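Local coordinates for beta-N-acetylhexosaminidase (Bacteroides fragilis, PDB 4PYS), which probably hydrolyses terminal, beta-linked N-acetylhexosamine residues from glycans, as family 20 glycoside hydrolases do, at residues 126-134 / 459-467; 381-392 / 427-436. One frame throughout, in Å; residues are numbered along the deposited sequence.

Interaction 1 of 2, residues 126-134 / 459-467; sequences DFPRVKWRS and EQMWHSGNP
Trp-462, in the last turn of helix 453-462, lays its indole against the chain at Asp-126 to Pro-128. Its side chain leaves anti to the backbone N (chi1 178°), and one face of the ring receives the Phe-127 carbonyl carbon and Pro-128. CB of Pro-128 stands 3.9 Å from the centroid of the six-membered ring of Trp-462, a CH-pi contact that suits a rigid, flat-sided proline. The ring's polar edge is also used: NE1 of Trp-462 donates to OD1 of Asp-126 over 2.9 Å, close to the indole plane but 34° out of the carboxylate plane. Gly-16 N also donates to that carboxylate oxygen.

Met-461, a selenomethionine extended beyond CG, passes at an angle across the aliphatic part of Arg-133. Its CB lies 3.7 Å from CG of Arg-133, and its CE ends 3.5 Å from O of Ser-134, the long, flexible selenium-containing chain packing between helix and strand.

Arg-129 serves the helix end, where carbonyls lack their next-turn donors. Its backbone N bonds to O of Trp-462 (2.9 Å), and its chain, bent at chi3 (64°), brings the guanidinium edge onto O of Gln-460. NE of Arg-129 reaches that oxygen at 2.8 Å, nearly along the C=O axis, and NH1 joins at 2.9 Å, so two nitrogens of one flat group grip a single acceptor.

Arg-133 lies near the start of strand 132-138, and its guanidinium is held by Val-130 O, Lys-160 O and Glu-78. The contact thus fastens the C-terminal end of helix 453-462 to the link between strands 117-126 and 132-138, with Met-431 of strand 428-435 packed against Met-461.

Interaction 2 of 2, residues 381-392 / 427-436; sequences VICGTNYYTYLN and LILGMSSALW. With FMT (formic acid), chain J; FMT (formic acid), chain H.
Leu-427 O accepts from Val-381 N as two neighbouring parallel strands of the TIM-barrel catalytic domain, 381-383 and 428-435, come together. Ile-428 folds its branched side chain over the sheet, bringing CD1 to 3.8 Å from CB of Val-381 and CG2 against SG of Cys-383. Leu-429 N returns a bond to Val-381 O, and Gly-430 O takes the next from Cys-383 N (2.8 Å). At Gly-430 the backbone angles would press a CB against the preceding carbonyl, so glycine fits. Met-431 offers its CA hydrogen to Cys-383 O, which also accepts from Ser-432 N.

Small Ser-432 lets its OG pack 3.1 Å from CA of Gly-384; Gln-359 bonds to this hydroxyl, and a water joins it to Thr-389 OG1. At the end of 386-389 a single further backbone bridge forms: Ala-434 N donates to Thr-389 O and Ala-434 O accepts from Leu-391 N (2.8 Å). CD2 of Leu-435 packs against CB of Leu-391.

Trp-436 closes the segment, its ring inclined at 52° to that of Tyr-390. Its NE1 sits over one face of the tyrosine, 3.3 Å from CE2 of Tyr-390, while Asn-386 CA covers the opposite face.

From the N terminus, the chain first completes the mixed sheet that ends with strand 117-126, then passes through 126-134 into the barrel. Interaction 1 closes the longer loop, with 324 residues between 126-134 and its partner, 459-467. Interaction 2 nests inside that loop, joining 381-392 to 427-436 across only 34 residues; nothing crosses. The two meet in the sheet, where strand 428-435 lies between strands 132-138 and 381-383: Trp-132 O is 3.0 Å from Met-431 N, probably a hydrogen bond. Together they tie the entry strand, two late strands and helix 453-462 into one side of the barrel.

Interaction 1 of 2, residues 126-134 / 459-467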
# COMPACT_ATOMS: atom_id res chain seq x y z
N ASP A 126 -15.68 3.92 -15.56
CA ASP A 126 -14.32 3.90 -15.04
C ASP A 126 -14.01 2.55 -14.35
O ASP A 126 -14.89 1.93 -13.74
CB ASP A 126 -14.15 5.07 -14.05
CG ASP A 126 -12.71 5.44 -13.80
OD1 ASP A 126 -11.83 5.05 -14.62
OD2 ASP A 126 -12.47 6.15 -12.79
N PHE A 127 -12.77 2.09 -14.50
CA PHE A 127 -12.32 0.85 -13.88
C PHE A 127 -10.79 0.80 -13.95
O PHE A 127 -10.18 1.44 -14.83
CB PHE A 127 -12.93 -0.37 -14.60
CG PHE A 127 -12.89 -0.28 -16.09
CD1 PHE A 127 -11.76 -0.66 -16.80
CD2 PHE A 127 -14.00 0.19 -16.79
CE1 PHE A 127 -11.73 -0.59 -18.19
CE2 PHE A 127 -13.98 0.28 -18.18
CZ PHE A 127 -12.85 -0.11 -18.87
N PRO A 128 -10.15 0.05 -13.03
CA PRO A 128 -8.68 0.10 -12.91
C PRO A 128 -7.93 -0.69 -13.96
O PRO A 128 -8.37 -1.78 -14.39
CB PRO A 128 -8.42 -0.51 -11.52
CG PRO A 128 -9.58 -1.47 -11.33
CD PRO A 128 -10.76 -0.73 -11.92
N ARG A 129 -6.79 -0.15 -14.36
CA ARG A 129 -5.93 -0.82 -15.31
C ARG A 129 -5.36 -2.12 -14.75
O ARG A 129 -5.31 -3.14 -15.47
CB ARG A 129 -4.79 0.10 -15.77
CG ARG A 129 -3.98 -0.50 -16.90
CD ARG A 129 -2.79 0.39 -17.28
NE ARG A 129 -1.82 0.50 -16.19
CZ ARG A 129 -0.86 -0.39 -15.96
NH1 ARG A 129 -0.02 -0.21 -14.96
NH2 ARG A 129 -0.74 -1.46 -16.74
N VAL A 130 -4.94 -2.09 -13.49
CA VAL A 130 -4.36 -3.29 -12.85
C VAL A 130 -5.03 -3.61 -11.52
O VAL A 130 -5.59 -2.72 -10.88
CB VAL A 130 -2.82 -3.20 -12.66
CG1 VAL A 130 -2.13 -2.96 -14.00
CG2 VAL A 130 -2.45 -2.11 -11.65
N LYS A 131 -4.93 -4.88 -11.12
CA LYS A 131 -5.68 -5.40 -9.97
C LYS A 131 -5.02 -5.09 -8.63
O LYS A 131 -5.69 -5.07 -7.59
CB LYS A 131 -5.84 -6.92 -10.10
CG LYS A 131 -6.59 -7.36 -11.34
CD LYS A 131 -6.67 -8.90 -11.41
N TRP A 132 -3.70 -4.89 -8.65
CA TRP A 132 -2.97 -4.60 -7.42
C TRP A 132 -2.44 -3.18 -7.48
O TRP A 132 -1.64 -2.85 -8.37
CB TRP A 132 -1.79 -5.57 -7.24
CG TRP A 132 -1.01 -5.26 -5.99
CD1 TRP A 132 -0.12 -4.22 -5.80
CD2 TRP A 132 -1.05 -5.98 -4.75
NE1 TRP A 132 0.38 -4.26 -4.52
CE2 TRP A 132 -0.17 -5.33 -3.86
CE3 TRP A 132 -1.74 -7.11 -4.31
CZ2 TRP A 132 0.02 -5.77 -2.54
CZ3 TRP A 132 -1.55 -7.54 -3.01
CH2 TRP A 132 -0.68 -6.88 -2.14
N ARG A 133 -2.88 -2.33 -6.55
CA ARG A 133 -2.50 -0.91 -6.52
C ARG A 133 -2.24 -0.56 -5.06
O ARG A 133 -3.19 -0.38 -4.29
CB ARG A 133 -3.66 -0.05 -7.09
CG ARG A 133 -4.06 -0.49 -8.53
CD ARG A 133 -5.21 0.35 -9.13
NE ARG A 133 -6.35 0.41 -8.23
CZ ARG A 133 -7.23 -0.58 -8.03
NH1 ARG A 133 -7.12 -1.74 -8.68
NH2 ARG A 133 -8.23 -0.39 -7.16
N SER A 134 -0.97 -0.47 -4.66
CA SER A 134 -0.67 -0.34 -3.22
C SER A 134 0.26 0.80 -2.87
O SER A 134 1.04 1.27 -3.71
CB SER A 134 -0.08 -1.63 -2.63
OG SER A 134 1.21 -1.88 -3.19
N GLU A 459 -1.78 7.35 -11.22
CA GLU A 459 -2.26 7.42 -12.61
C GLU A 459 -1.85 6.16 -13.38
O GLU A 459 -2.65 5.57 -14.12
CB GLU A 459 -1.65 8.67 -13.27
CG GLU A 459 -2.13 8.94 -14.69
CD GLU A 459 -3.49 9.62 -14.73
OE1 GLU A 459 -4.11 9.78 -13.67
OE2 GLU A 459 -3.94 9.98 -15.84
N GLN A 460 -0.61 5.74 -13.20
CA GLN A 460 -0.12 4.54 -13.88
C GLN A 460 -0.85 3.29 -13.41
O GLN A 460 -1.10 2.37 -14.20
CB GLN A 460 1.39 4.41 -13.64
CG GLN A 460 2.18 5.44 -14.48
CD GLN A 460 3.64 5.52 -14.11
OE1 GLN A 460 4.08 4.98 -13.10
NE2 GLN A 460 4.42 6.20 -14.94
N MSE A 461 -1.22 3.26 -12.13
CA MSE A 461 -1.94 2.11 -11.59
C MSE A 461 -3.37 2.04 -12.10
O MSE A 461 -3.88 0.97 -12.42
CB MSE A 461 -2.00 2.20 -10.07
CG MSE A 461 -0.65 1.96 -9.37
SE MSE A 461 -0.82 2.46 -7.51
CE MSE A 461 1.07 2.31 -7.01
N TRP A 462 -4.04 3.19 -12.13
CA TRP A 462 -5.49 3.18 -12.40
C TRP A 462 -5.87 3.45 -13.86
O TRP A 462 -6.66 2.71 -14.46
CB TRP A 462 -6.21 4.20 -11.48
CG TRP A 462 -7.68 4.24 -11.80
CD1 TRP A 462 -8.30 4.95 -12.80
CD2 TRP A 462 -8.71 3.52 -11.12
NE1 TRP A 462 -9.65 4.70 -12.79
CE2 TRP A 462 -9.94 3.83 -11.76
CE3 TRP A 462 -8.73 2.65 -10.03
CZ2 TRP A 462 -11.16 3.30 -11.34
CZ3 TRP A 462 -9.95 2.12 -9.61
CH2 TRP A 462 -11.15 2.44 -10.26
N HIS A 463 -5.33 4.52 -14.43
CA HIS A 463 -5.77 4.99 -15.75
C HIS A 463 -5.44 3.97 -16.84
O HIS A 463 -4.37 3.36 -16.82
CB HIS A 463 -5.11 6.34 -16.05
CG HIS A 463 -5.45 6.91 -17.40
ND1 HIS A 463 -4.48 7.35 -18.28
CD2 HIS A 463 -6.64 7.12 -18.01
CE1 HIS A 463 -5.06 7.80 -19.38
NE2 HIS A 463 -6.37 7.68 -19.25
N SER A 464 -6.37 3.78 -17.76
CA SER A 464 -6.17 2.93 -18.94
C SER A 464 -4.92 3.39 -19.70
O SER A 464 -4.54 4.56 -19.63
CB SER A 464 -7.39 3.01 -19.86
OG SER A 464 -8.62 2.79 -19.15
N GLY A 465 -4.30 2.48 -20.45
CA GLY A 465 -3.12 2.82 -21.22
C GLY A 465 -3.46 3.60 -22.48
O GLY A 465 -3.22 3.10 -23.59
N ASN A 466 -4.08 4.77 -22.31
CA ASN A 466 -4.41 5.69 -23.40
C ASN A 466 -3.42 6.84 -23.38
O ASN A 466 -2.84 7.14 -22.34
CB ASN A 466 -5.82 6.28 -23.23
CG ASN A 466 -6.91 5.25 -23.32
OD1 ASN A 466 -6.78 4.24 -24.01
ND2 ASN A 466 -8.01 5.50 -22.62
N PRO A 467 -3.22 7.50 -24.53
CA PRO A 467 -2.23 8.58 -24.57
C PRO A 467 -2.52 9.72 -23.60
O PRO A 467 -3.66 10.20 -23.50
CB PRO A 467 -2.33 9.07 -26.02
CG PRO A 467 -2.74 7.87 -26.80
CD PRO A 467 -3.70 7.13 -25.87
O HOH W 1 -9.21 4.24 -16.05
O HOH W 2 -8.37 1.05 -16.94

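Interaction 2 of 2, residues 381-392 / 427-436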
# COMPACT_ATOMS: atom_id res chain seq x y z
N VAL A 381 3.65 -11.44 -9.64
CA VAL A 381 4.60 -10.36 -9.36
C VAL A 381 3.89 -9.04 -9.09
O VAL A 381 2.95 -8.68 -9.81
CB VAL A 381 5.52 -10.11 -10.58
CG1 VAL A 381 6.39 -8.87 -10.38
CG2 VAL A 381 6.37 -11.30 -10.84
N ILE A 382 4.37 -8.32 -8.07
CA ILE A 382 3.99 -6.93 -7.86
C ILE A 382 5.17 -6.06 -8.28
O ILE A 382 6.31 -6.31 -7.85
CB ILE A 382 3.69 -6.66 -6.37
CG1 ILE A 382 2.44 -7.45 -5.95
CG2 ILE A 382 3.49 -5.15 -6.11
CD1 ILE A 382 2.39 -7.73 -4.44
N CYS A 383 4.93 -5.08 -9.15
CA CYS A 383 6.01 -4.23 -9.66
C CYS A 383 6.21 -3.03 -8.76
O CYS A 383 5.40 -2.10 -8.77
CB CYS A 383 5.70 -3.76 -11.10
SG CYS A 383 5.44 -5.10 -12.27
N GLY A 384 7.28 -3.05 -7.97
CA GLY A 384 7.55 -1.98 -7.02
C GLY A 384 9.00 -1.55 -7.03
O GLY A 384 9.65 -1.49 -5.99
N THR A 385 9.50 -1.23 -8.22
CA THR A 385 10.93 -0.96 -8.38
C THR A 385 11.35 0.36 -7.77
O THR A 385 10.61 1.36 -7.83
CB THR A 385 11.34 -1.03 -9.87
OG1 THR A 385 10.48 -0.19 -10.64
CG2 THR A 385 11.21 -2.44 -10.38
N ASN A 386 12.54 0.38 -7.17
CA ASN A 386 13.03 1.58 -6.52
C ASN A 386 13.07 2.78 -7.46
O ASN A 386 12.54 3.84 -7.12
CB ASN A 386 14.38 1.35 -5.79
CG ASN A 386 15.38 0.50 -6.57
OD1 ASN A 386 15.29 0.34 -7.79
ND2 ASN A 386 16.37 -0.03 -5.85
N TYR A 387 13.67 2.60 -8.64
CA TYR A 387 13.37 3.49 -9.76
C TYR A 387 12.05 2.98 -10.35
O TYR A 387 12.04 1.86 -10.87
CB TYR A 387 14.42 3.34 -10.86
CG TYR A 387 15.79 3.93 -10.59
CD1 TYR A 387 16.09 4.55 -9.38
CD2 TYR A 387 16.78 3.89 -11.57
CE1 TYR A 387 17.36 5.10 -9.15
CE2 TYR A 387 18.03 4.42 -11.35
CZ TYR A 387 18.32 5.03 -10.15
OH TYR A 387 19.58 5.55 -9.95
N TYR A 388 10.95 3.73 -10.30
CA TYR A 388 10.82 5.02 -9.63
C TYR A 388 9.56 5.03 -8.78
O TYR A 388 8.70 5.92 -8.91
CB TYR A 388 10.72 6.14 -10.67
CG TYR A 388 11.99 6.31 -11.47
CD1 TYR A 388 13.16 6.77 -10.86
CD2 TYR A 388 12.03 6.05 -12.84
CE1 TYR A 388 14.33 6.93 -11.58
CE2 TYR A 388 13.20 6.22 -13.56
CZ TYR A 388 14.35 6.66 -12.93
OH TYR A 388 15.52 6.84 -13.63
N THR A 389 9.44 4.04 -7.90
CA THR A 389 8.31 3.97 -7.00
C THR A 389 8.69 4.21 -5.55
O THR A 389 7.81 4.24 -4.69
CB THR A 389 7.55 2.61 -7.09
OG1 THR A 389 8.28 1.58 -6.40
CG2 THR A 389 7.31 2.21 -8.55
N TYR A 390 9.99 4.35 -5.26
CA TYR A 390 10.44 4.63 -3.90
C TYR A 390 10.42 6.12 -3.60
O TYR A 390 11.38 6.84 -3.88
CB TYR A 390 11.83 4.06 -3.63
CG TYR A 390 11.82 2.58 -3.28
CD1 TYR A 390 10.74 1.77 -3.64
CD2 TYR A 390 12.87 2.00 -2.59
CE1 TYR A 390 10.73 0.40 -3.31
CE2 TYR A 390 12.87 0.65 -2.26
CZ TYR A 390 11.80 -0.14 -2.62
OH TYR A 390 11.82 -1.48 -2.26
N LEU A 391 9.31 6.58 -3.03
CA LEU A 391 9.10 8.01 -2.79
C LEU A 391 10.00 8.57 -1.71
O LEU A 391 10.09 9.79 -1.53
CB LEU A 391 7.62 8.25 -2.46
CG LEU A 391 6.69 7.81 -3.59
CD1 LEU A 391 5.26 7.66 -3.08
CD2 LEU A 391 6.76 8.81 -4.73
N ASN A 392 10.67 7.69 -0.96
CA ASN A 392 11.70 8.15 -0.03
C ASN A 392 12.93 8.71 -0.75
O ASN A 392 13.73 9.44 -0.15
CB ASN A 392 12.10 7.04 0.96
CG ASN A 392 12.37 5.73 0.27
OD1 ASN A 392 11.46 5.13 -0.33
ND2 ASN A 392 13.61 5.25 0.35
N LEU A 427 0.24 -13.10 -14.59
CA LEU A 427 1.08 -13.18 -13.40
C LEU A 427 1.45 -11.80 -12.86
O LEU A 427 1.68 -11.63 -11.66
CB LEU A 427 2.37 -13.96 -13.70
CG LEU A 427 2.31 -15.48 -13.83
CD1 LEU A 427 3.72 -16.04 -14.06
CD2 LEU A 427 1.67 -16.12 -12.61
N ILE A 428 1.53 -10.80 -13.74
CA ILE A 428 1.83 -9.44 -13.29
C ILE A 428 0.58 -8.79 -12.69
O ILE A 428 -0.36 -8.45 -13.41
CB ILE A 428 2.35 -8.56 -14.45
CG1 ILE A 428 3.50 -9.25 -15.17
CG2 ILE A 428 2.77 -7.19 -13.92
CD1 ILE A 428 4.67 -9.51 -14.28
N LEU A 429 0.59 -8.62 -11.37
CA LEU A 429 -0.61 -8.23 -10.64
C LEU A 429 -0.87 -6.74 -10.67
O LEU A 429 -2.02 -6.30 -10.71
CB LEU A 429 -0.50 -8.68 -9.19
CG LEU A 429 -0.41 -10.18 -8.96
CD1 LEU A 429 -0.37 -10.46 -7.46
CD2 LEU A 429 -1.57 -10.91 -9.62
N GLY A 430 0.20 -5.96 -10.62
CA GLY A 430 0.05 -4.52 -10.59
C GLY A 430 1.31 -3.86 -10.08
O GLY A 430 2.42 -4.38 -10.29
N MSE A 431 1.13 -2.74 -9.39
CA MSE A 431 2.23 -1.87 -9.01
C MSE A 431 2.14 -1.48 -7.55
O MSE A 431 1.04 -1.42 -6.98
CB MSE A 431 2.16 -0.58 -9.83
CG MSE A 431 2.24 -0.80 -11.33
SE MSE A 431 2.04 0.93 -12.23
CE MSE A 431 3.49 1.88 -11.37
N SER A 432 3.29 -1.19 -6.96
CA SER A 432 3.31 -0.63 -5.61
C SER A 432 4.07 0.69 -5.59
O SER A 432 4.80 1.01 -6.53
CB SER A 432 3.95 -1.60 -4.61
OG SER A 432 5.27 -1.93 -4.98
N SER A 433 3.86 1.44 -4.52
CA SER A 433 4.60 2.67 -4.26
C SER A 433 5.01 2.56 -2.80
O SER A 433 4.34 1.87 -2.02
CB SER A 433 3.69 3.88 -4.45
OG SER A 433 2.49 3.74 -3.70
N ALA A 434 6.12 3.19 -2.42
CA ALA A 434 6.61 3.01 -1.06
C ALA A 434 7.21 4.27 -0.47
O ALA A 434 7.80 5.10 -1.17
CB ALA A 434 7.64 1.89 -1.01
N LEU A 435 7.07 4.37 0.85
CA LEU A 435 7.74 5.44 1.58
C LEU A 435 8.51 4.81 2.73
O LEU A 435 7.94 4.53 3.79
CB LEU A 435 6.70 6.45 2.09
CG LEU A 435 7.20 7.79 2.66
CD1 LEU A 435 7.93 7.69 4.00
CD2 LEU A 435 8.10 8.50 1.65
N TRP A 436 9.80 4.57 2.51
CA TRP A 436 10.67 4.03 3.55
C TRP A 436 11.14 5.18 4.43
O TRP A 436 11.40 6.27 3.94
CB TRP A 436 11.90 3.35 2.92
CG TRP A 436 11.53 2.16 2.11
CD1 TRP A 436 11.29 2.12 0.76
CD2 TRP A 436 11.31 0.83 2.59
NE1 TRP A 436 10.96 0.84 0.38
CE2 TRP A 436 10.96 0.03 1.49
CE3 TRP A 436 11.39 0.24 3.86
CZ2 TRP A 436 10.68 -1.34 1.61
CZ3 TRP A 436 11.12 -1.12 3.98
CH2 TRP A 436 10.77 -1.89 2.85
C FMT J . 17.63 8.60 -12.38
O1 FMT J . 18.00 7.45 -12.56
O2 FMT J . 18.13 9.36 -11.54
C FMT H . 16.77 1.28 -2.44
O1 FMT H . 17.26 0.88 -3.49
O2 FMT H . 17.30 2.14 -1.72
O HOH W 3 7.05 0.07 -4.25